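Local atomic coordinates of 3-oxoacyl-[acyl-carrier-protein] reductase (PDB entry 3U9L), a protein that probably reduces 3-oxoacyl groups carried on acyl carrier protein, using NADPH, as a member of the short-chain dehydrogenase/reductase family. Residues 20-25 with 32-37; 184-189 with 249-254. One frame throughout, in Å; residues are numbered along the deposited sequence.

Contact 1: residues 20-25 with 32-37; sequences LTAEAL and VYASMR
Ala22, Leu25, Val32 and Ala34 meet through methyl and methylene groups, with no ring, amide or guanidinium group between them. The one aromatic ring, that of Tyr33, leaves the other side of the strand, and its hydroxyl is hydrogen-bonded to Asp85. Val32 straddles a turn of the helix. Its CG1, anti to the backbone N (chi1 -175°), lies 3.8 Å from both CA and CB of Ala22. The other branch, CG2, reaches CB of Leu25 at 3.7 Å and also rests against the carbonyl carbon of that residue. Two residues further along the strand, CB of Ala34 touches CB of the same Ala22 at 3.8 Å. These small side chains let the backbones come close, with the Ala22 and Ala34 CA atoms 5.9 Å apart. An alanine in place of Val32 would lose both branches and is likely to leave a gap beside Ala22 and Leu25. Ile10 and Leu61, from the strands flanking 31-36, border the same patch. Helix 16-27 runs nearly antiparallel to the strand, the segment axes making 166° at 8.5 Å, as expected for the first beta-alpha-beta unit of a Rossmann fold.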
loop_
_atom_site.group_PDB
_atom_site.type_symbol
_atom_site.label_atom_id
_atom_site.label_comp_id
_atom_site.label_asym_id
_atom_site.label_seq_id
_atom_site.Cartn_x
_atom_site.Cartn_y
_atom_site.Cartn_z
ATOM N N LEU A 20 -14.288 21.038 -4.758
ATOM C CA LEU A 20 -14.346 22.132 -3.814
ATOM C C LEU A 20 -12.952 22.718 -3.647
ATOM O O LEU A 20 -12.735 23.936 -3.427
ATOM C CB LEU A 20 -14.839 21.606 -2.474
ATOM C CG LEU A 20 -16.293 21.112 -2.465
ATOM C CD1 LEU A 20 -16.788 20.757 -1.043
ATOM C CD2 LEU A 20 -17.210 22.159 -3.079
ATOM N N THR A 21 -11.954 21.857 -3.733
ATOM C CA THR A 21 -10.585 22.398 -3.609
ATOM C C THR A 21 -10.209 23.295 -4.776
ATOM O O THR A 21 -9.587 24.355 -4.563
ATOM C CB THR A 21 -9.560 21.265 -3.409
ATOM O OG1 THR A 21 -9.864 20.622 -2.166
ATOM C CG2 THR A 21 -8.145 21.822 -3.306
ATOM N N ALA A 22 -10.541 22.886 -6.003
ATOM C CA ALA A 22 -10.265 23.706 -7.190
ATOM C C ALA A 22 -10.986 25.062 -7.067
ATOM O O ALA A 22 -10.387 26.111 -7.258
ATOM C CB ALA A 22 -10.692 22.980 -8.431
ATOM N N GLU A 23 -12.252 25.040 -6.638
ATOM C CA GLU A 23 -12.996 26.288 -6.465
ATOM C C GLU A 23 -12.401 27.172 -5.365
ATOM O O GLU A 23 -12.235 28.377 -5.543
ATOM C CB GLU A 23 -14.491 25.999 -6.211
ATOM C CG GLU A 23 -15.087 25.186 -7.339
ATOM C CD GLU A 23 -16.579 24.806 -7.137
ATOM O OE1 GLU A 23 -17.069 24.807 -5.973
ATOM O OE2 GLU A 23 -17.249 24.488 -8.171
ATOM N N ALA A 24 -12.079 26.598 -4.218
ATOM C CA ALA A 24 -11.478 27.422 -3.154
ATOM C C ALA A 24 -10.123 28.018 -3.534
ATOM O O ALA A 24 -9.814 29.176 -3.202
ATOM C CB ALA A 24 -11.374 26.614 -1.830
ATOM N N LEU A 25 -9.303 27.238 -4.233
ATOM C CA LEU A 25 -8.001 27.740 -4.655
ATOM C C LEU A 25 -8.182 28.865 -5.677
ATOM O O LEU A 25 -7.438 29.837 -5.677
ATOM C CB LEU A 25 -7.117 26.655 -5.232
ATOM C CG LEU A 25 -6.538 25.725 -4.143
ATOM C CD1 LEU A 25 -5.991 24.443 -4.815
ATOM C CD2 LEU A 25 -5.444 26.464 -3.326
ATOM N N VAL A 32 -6.099 27.871 -11.568
ATOM C CA VAL A 32 -6.404 26.486 -11.226
ATOM C C VAL A 32 -6.875 25.658 -12.420
ATOM O O VAL A 32 -7.887 25.966 -13.053
ATOM C CB VAL A 32 -7.435 26.359 -10.066
ATOM C CG1 VAL A 32 -7.619 24.908 -9.693
ATOM C CG2 VAL A 32 -6.984 27.163 -8.846
ATOM N N TYR A 33 -6.121 24.602 -12.746
ATOM C CA TYR A 33 -6.601 23.647 -13.729
ATOM C C TYR A 33 -7.301 22.503 -13.068
ATOM O O TYR A 33 -6.658 21.665 -12.424
ATOM C CB TYR A 33 -5.449 23.141 -14.564
ATOM C CG TYR A 33 -4.976 24.183 -15.524
ATOM C CD1 TYR A 33 -3.862 24.978 -15.224
ATOM C CD2 TYR A 33 -5.629 24.383 -16.725
ATOM C CE1 TYR A 33 -3.423 25.909 -16.073
ATOM C CE2 TYR A 33 -5.171 25.311 -17.604
ATOM C CZ TYR A 33 -4.087 26.077 -17.280
ATOM O OH TYR A 33 -3.639 27.039 -18.149
ATOM N N ALA A 34 -8.620 22.461 -13.194
ATOM C CA ALA A 34 -9.362 21.385 -12.583
ATOM C C ALA A 34 -9.567 20.298 -13.639
ATOM O O ALA A 34 -10.456 20.410 -14.497
ATOM C CB ALA A 34 -10.711 21.896 -12.031
ATOM N N SER A 35 -8.786 19.223 -13.568
ATOM C CA SER A 35 -8.795 18.239 -14.632
ATOM C C SER A 35 -9.646 17.013 -14.294
ATOM O O SER A 35 -9.894 16.711 -13.116
ATOM C CB SER A 35 -7.359 17.794 -14.969
ATOM O OG SER A 35 -6.963 16.800 -14.044
HETATM N N MSE A 36 -10.092 16.313 -15.335
HETATM C CA MSE A 36 -10.957 15.123 -15.176
HETATM C C MSE A 36 -11.092 14.374 -16.507
HETATM O O MSE A 36 -10.768 14.907 -17.543
HETATM C CB MSE A 36 -12.350 15.541 -14.680
HETATM C CG MSE A 36 -13.167 16.321 -15.719
HETATM SE SE MSE A 36 -14.555 17.518 -14.892
HETATM C CE MSE A 36 -13.364 18.882 -14.085
ATOM N N ARG A 37 -11.564 13.137 -16.457
ATOM C CA ARG A 37 -11.731 12.289 -17.633
ATOM C C ARG A 37 -13.041 12.618 -18.383
ATOM O O ARG A 37 -14.009 13.086 -17.804
ATOM C CB ARG A 37 -11.790 10.820 -17.196
ATOM C CG ARG A 37 -11.377 10.580 -15.701
ATOM C CD ARG A 37 -12.463 10.989 -14.601
ATOM N NE ARG A 37 -12.149 12.118 -13.667
ATOM C CZ ARG A 37 -12.845 12.297 -12.548
ATOM N NH1 ARG A 37 -12.638 13.313 -11.738
ATOM N NH2 ARG A 37 -13.800 11.429 -12.260
#

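Contact 2: residues 184-189 with 249-254; sequences ETSIIV and VRVVGT
Val251 carries the contact from the helix, its two methyls meeting Ser186 and Ile188, alternate residues on one face of the strand. Its CG1, placed anti to the backbone N (chi1 170°), sits over the Ser186 side chain, 3.6 Å from OG and 3.8 Å from CB. The second methyl, CG2, lies 4.0 Å from the same OG and makes a looser contact, 4.2 Å, with CD1 of Ile188. Although buried against the valine methyls, the Ser186 hydroxyl is satisfied, because it is hydrogen-bonded to the carbonyl of Pro260. No hydrogen bond joins the two segments, and the contact is small. The chain beyond Val251 is held locally: Thr254 OG1 donates to Arg250 O at 2.8 Å, approaching 29° out of the carbonyl plane. Arg259 binds the carbonyl oxygens of Val251 and Val252 and forms a salt bridge with Glu184, linking the end of the helix to the start of the strand. Val251 also touches Val263 and Ile188 touches Ile142, both on neighbouring strands. Here helix 242-252 packs on the parallel sheet just before the chain enters strand 262-265, as in the C-terminal half of a Rossmann-type SDR domain.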
loop_
_atom_site.group_PDB
_atom_site.type_symbol
_atom_site.label_atom_id
_atom_site.label_comp_id
_atom_site.label_asym_id
_atom_site.label_seq_id
_atom_site.Cartn_x
_atom_site.Cartn_y
_atom_site.Cartn_z
ATOM N N GLU A 184 8.747 20.728 -2.646
ATOM C CA GLU A 184 8.141 20.562 -1.343
ATOM C C GLU A 184 6.991 19.553 -1.442
ATOM O O GLU A 184 6.417 19.372 -2.516
ATOM C CB GLU A 184 7.596 21.905 -0.877
ATOM C CG GLU A 184 7.555 22.051 0.646
ATOM C CD GLU A 184 7.409 23.524 1.112
ATOM O OE1 GLU A 184 7.533 24.420 0.207
ATOM O OE2 GLU A 184 7.192 23.747 2.368
ATOM N N THR A 185 6.630 18.948 -0.317
ATOM C CA THR A 185 5.533 17.990 -0.259
ATOM C C THR A 185 4.647 18.285 0.936
ATOM O O THR A 185 5.141 18.567 2.050
ATOM C CB THR A 185 6.043 16.568 -0.053
ATOM O OG1 THR A 185 6.783 16.152 -1.209
ATOM C CG2 THR A 185 4.862 15.590 0.128
ATOM N N SER A 186 3.342 18.182 0.729
ATOM C CA SER A 186 2.421 18.239 1.829
ATOM C C SER A 186 1.325 17.177 1.579
ATOM O O SER A 186 0.836 17.021 0.436
ATOM C CB SER A 186 1.890 19.688 1.978
ATOM O OG SER A 186 0.931 19.708 3.025
ATOM N N ILE A 187 0.973 16.404 2.618
ATOM C CA ILE A 187 0.052 15.322 2.461
ATOM C C ILE A 187 -1.197 15.625 3.309
ATOM O O ILE A 187 -1.122 15.888 4.503
ATOM C CB ILE A 187 0.626 13.973 2.932
ATOM C CG1 ILE A 187 1.925 13.628 2.146
ATOM C CG2 ILE A 187 -0.461 12.888 2.758
ATOM C CD1 ILE A 187 2.738 12.365 2.540
ATOM N N ILE A 188 -2.339 15.612 2.664
ATOM C CA ILE A 188 -3.595 15.858 3.338
ATOM C C ILE A 188 -4.172 14.494 3.705
ATOM O O ILE A 188 -4.258 13.577 2.875
ATOM C CB ILE A 188 -4.585 16.621 2.415
ATOM C CG1 ILE A 188 -3.907 17.850 1.717
ATOM C CG2 ILE A 188 -5.850 16.964 3.163
ATOM C CD1 ILE A 188 -3.200 18.877 2.648
ATOM N N VAL A 189 -4.548 14.391 4.965
ATOM C CA VAL A 189 -5.084 13.179 5.527
ATOM C C VAL A 189 -6.574 13.349 5.976
ATOM O O VAL A 189 -6.874 13.646 7.118
ATOM C CB VAL A 189 -4.155 12.625 6.634
ATOM C CG1 VAL A 189 -4.625 11.277 7.086
ATOM C CG2 VAL A 189 -2.718 12.513 6.084
ATOM N N VAL A 249 -6.134 25.340 0.802
ATOM C CA VAL A 249 -5.901 26.753 0.534
ATOM C C VAL A 249 -4.882 27.276 1.532
ATOM O O VAL A 249 -3.954 27.965 1.129
ATOM C CB VAL A 249 -7.219 27.556 0.655
ATOM C CG1 VAL A 249 -6.936 29.063 0.669
ATOM C CG2 VAL A 249 -8.228 27.127 -0.454
ATOM N N ARG A 250 -5.033 26.927 2.818
ATOM C CA ARG A 250 -4.032 27.315 3.846
ATOM C C ARG A 250 -2.641 26.755 3.602
ATOM O O ARG A 250 -1.655 27.457 3.792
ATOM C CB ARG A 250 -4.467 26.934 5.268
ATOM C CG ARG A 250 -5.431 27.926 5.872
ATOM C CD ARG A 250 -5.774 27.612 7.381
ATOM N NE ARG A 250 -6.280 26.238 7.525
ATOM C CZ ARG A 250 -7.559 25.905 7.681
ATOM N NH1 ARG A 250 -8.513 26.856 7.741
ATOM N NH2 ARG A 250 -7.877 24.614 7.762
ATOM N N VAL A 251 -2.524 25.485 3.214
ATOM C CA VAL A 251 -1.184 24.980 2.838
ATOM C C VAL A 251 -0.557 25.781 1.697
ATOM O O VAL A 251 0.610 26.208 1.763
ATOM C CB VAL A 251 -1.267 23.486 2.447
ATOM C CG1 VAL A 251 0.040 22.997 1.828
ATOM C CG2 VAL A 251 -1.642 22.643 3.685
ATOM N N VAL A 252 -1.318 25.934 0.620
ATOM C CA VAL A 252 -0.825 26.670 -0.535
ATOM C C VAL A 252 -0.470 28.118 -0.147
ATOM O O VAL A 252 0.525 28.633 -0.584
ATOM C CB VAL A 252 -1.828 26.648 -1.704
ATOM C CG1 VAL A 252 -1.416 27.644 -2.736
ATOM C CG2 VAL A 252 -1.876 25.252 -2.304
ATOM N N GLY A 253 -1.235 28.718 0.748
ATOM C CA GLY A 253 -0.933 30.075 1.173
ATOM C C GLY A 253 0.159 30.232 2.220
ATOM O O GLY A 253 0.455 31.359 2.612
ATOM N N THR A 254 0.750 29.128 2.699
ATOM C CA THR A 254 1.836 29.195 3.673
ATOM C C THR A 254 3.133 29.445 2.931
ATOM O O THR A 254 3.293 28.960 1.816
ATOM C CB THR A 254 1.945 27.874 4.442
ATOM O OG1 THR A 254 0.759 27.705 5.192
ATOM C CG2 THR A 254 3.128 27.895 5.419
#

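Overall arrangement
Contact 1 closes before contact 2 opens along the chain, and their centres lie about 15 Å apart. Both pack a helix on the same seven-stranded parallel sheet, whose order 3-2-1-4-5-6-7 is that of the SDR Rossmann fold: strand 31-36 belongs to one half, strand 183-190 to the other. The two helices, 16-27 and 242-252, meet directly. The CB of Ala24 lies 3.5 Å from CG2 of Val249, and CD2 of Leu25 is 3.9 Å from CG2 of Val252. Helices distant in sequence thus pack side by side against the sheet, joining the early half, which binds the nucleotide cofactor in this family and probably does so here, to the chain's later part.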